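Local coordinates for protein ribonucleoside-diphosphate reductase subunit beta (Clostridium botulinum, PDB 6ZJK) that probably supplies, as the diiron R2 subunit, the radical that the catalytic subunit needs to reduce ribonucleoside diphosphates to deoxyribonucleotides, at residues A[92-95]-A[96-100]. Sequence-based numbering, arbitrary orientation.
Sequences ERNA and FDKII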
loop_
_atom_site.group_PDB
_atom_site.type_symbol
_atom_site.label_atom_id
_atom_site.label_comp_id
_atom_site.label_asym_id
_atom_site.label_seq_id
_atom_site.Cartn_x
_atom_site.Cartn_y
_atom_site.Cartn_z
ATOM N N GLU A 92 13.959 -32.882 -1.997
ATOM C CA GLU A 92 12.943 -31.971 -1.478
ATOM C C GLU A 92 13.540 -30.610 -1.144
ATOM O O GLU A 92 12.940 -29.577 -1.473
ATOM C CB GLU A 92 12.260 -32.578 -0.251
ATOM C CG GLU A 92 11.315 -33.739 -0.563
ATOM C CD GLU A 92 10.938 -34.549 0.678
ATOM O OE1 GLU A 92 11.660 -34.448 1.700
ATOM O OE2 GLU A 92 9.930 -35.291 0.626
ATOM N N ARG A 93 14.724 -30.588 -0.498
ATOM C CA ARG A 93 15.370 -29.315 -0.169
ATOM C C ARG A 93 15.753 -28.543 -1.424
ATOM O O ARG A 93 15.564 -27.322 -1.492
ATOM C CB ARG A 93 16.622 -29.535 0.688
ATOM C CG ARG A 93 16.442 -29.576 2.201
ATOM C CD ARG A 93 16.006 -28.186 2.737
ATOM N NE ARG A 93 16.998 -27.151 2.443
ATOM C CZ ARG A 93 18.131 -26.958 3.113
ATOM N NH1 ARG A 93 18.455 -27.739 4.142
ATOM N NH2 ARG A 93 18.957 -25.994 2.726
ATOM N N ASN A 94 16.292 -29.236 -2.431
ATOM C CA ASN A 94 16.620 -28.572 -3.687
ATOM C C ASN A 94 15.403 -27.863 -4.260
ATOM O O ASN A 94 15.474 -26.687 -4.643
ATOM C CB ASN A 94 17.159 -29.603 -4.693
ATOM C CG ASN A 94 17.344 -29.023 -6.083
ATOM O OD1 ASN A 94 18.350 -28.384 -6.361
ATOM N ND2 ASN A 94 16.378 -29.264 -6.972
ATOM N N ALA A 95 14.251 -28.530 -4.239
ATOM C CA ALA A 95 13.055 -27.906 -4.786
ATOM C C ALA A 95 12.565 -26.776 -3.881
ATOM O O ALA A 95 12.266 -25.681 -4.362
ATOM C CB ALA A 95 11.967 -28.963 -4.989
ATOM N N PHE A 96 12.545 -27.011 -2.566
ATOM C CA PHE A 96 12.092 -26.016 -1.593
ATOM C C PHE A 96 12.907 -24.722 -1.669
ATOM O O PHE A 96 12.340 -23.620 -1.665
ATOM C CB PHE A 96 12.127 -26.642 -0.189
ATOM C CG PHE A 96 11.665 -25.717 0.924
ATOM C CD1 PHE A 96 12.546 -24.802 1.492
ATOM C CD2 PHE A 96 10.380 -25.808 1.438
ATOM C CE1 PHE A 96 12.126 -23.931 2.523
ATOM C CE2 PHE A 96 9.950 -24.943 2.470
ATOM C CZ PHE A 96 10.825 -24.016 3.006
ATOM N N ASP A 97 14.242 -24.827 -1.702
ATOM C CA ASP A 97 15.093 -23.635 -1.709
ATOM C C ASP A 97 14.856 -22.782 -2.955
ATOM O O ASP A 97 14.736 -21.555 -2.870
ATOM C CB ASP A 97 16.576 -24.038 -1.624
ATOM C CG ASP A 97 16.932 -24.767 -0.320
ATOM O OD1 ASP A 97 16.040 -24.943 0.543
ATOM O OD2 ASP A 97 18.113 -25.181 -0.161
ATOM N N LYS A 98 14.806 -23.413 -4.134
ATOM C CA LYS A 98 14.687 -22.638 -5.370
ATOM C C LYS A 98 13.310 -21.995 -5.518
ATOM O O LYS A 98 13.190 -20.886 -6.051
ATOM C CB LYS A 98 15.002 -23.520 -6.578
ATOM C CG LYS A 98 16.487 -23.884 -6.669
ATOM C CD LYS A 98 16.709 -25.105 -7.526
ATOM C CE LYS A 98 18.151 -25.572 -7.405
ATOM N NZ LYS A 98 19.085 -24.482 -7.803
ATOM N N ILE A 99 12.262 -22.680 -5.079
ATOM C CA ILE A 99 10.915 -22.173 -5.287
ATOM C C ILE A 99 10.663 -20.974 -4.388
ATOM O O ILE A 99 10.163 -19.931 -4.835
ATOM C CB ILE A 99 9.888 -23.287 -5.036
ATOM C CG1 ILE A 99 9.892 -24.301 -6.188
ATOM C CG2 ILE A 99 8.534 -22.700 -4.786
ATOM C CD1 ILE A 99 9.149 -25.552 -5.858
ATOM N N ILE A 100 11.011 -21.099 -3.108
ATOM C CA ILE A 100 10.715 -20.008 -2.190
ATOM C C ILE A 100 11.605 -18.799 -2.482
ATOM O O ILE A 100 11.193 -17.654 -2.272
ATOM C CB ILE A 100 10.787 -20.501 -0.735
ATOM C CG1 ILE A 100 9.916 -19.600 0.146
ATOM C CG2 ILE A 100 12.198 -20.533 -0.255
ATOM C CD1 ILE A 100 9.488 -20.238 1.440
#
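An i to i+4 salt bridge between Arg93 and Asp97 spans one turn near the N-terminal end of helix 90-118. The guanidinium takes the carboxylate side-on, with two nitrogens on two oxygens. Arg93 NE donates to Asp97 OD1 at 3.1 Å with an N-H...O angle of 161°. Arg93 NH2 reaches Asp97 OD2, also at 3.1 Å. Both oxygens are met on their syn sides, yet the two planes are turned 45° apart, a twisted version of the bidentate pair. Bends at chi2 (-67°) and chi3 turn the arginine chain forward along the helix, bringing NE and NH2 alongside the Asp97 carboxylate. Asp97 CG, anti to its carbonyl carbon, places that carboxylate beside the Arg93 carbonyl; OD1 stands 3.2 Å from Arg93 O, two acceptors side by side with no bond between them. Thr156 and Ile160 of helix 154-161 touch this pair.

Beneath the side chains runs regular alpha-helical bonding, Phe96 N to Glu92 O and, at 2.8 Å, Asp97 N to Arg93 O, whereas Lys98 N to Asn94 O is weak. The helix belongs to the all-helical R2 fold and farther along carries the iron ligand Asp107; the Ile99 side chain is still about 13 Å from an iron ion.

Asn94 and Lys98, one turn apart, cross with the amide oxygen Asn94 OD1 3.0 Å from the methylene carbon Lys98 CE, while Asn94 ND2 makes a weak hydrogen bond to Val286 O. The lysine extends through CD and then bends at chi4, its NZ forming a salt bridge with Asp167. On another flank Ala95, Phe96 and Ile99 pack on Phe214 of helix 190-220, and Ile99 CG1 sits 3.3 Å from Ala95 O.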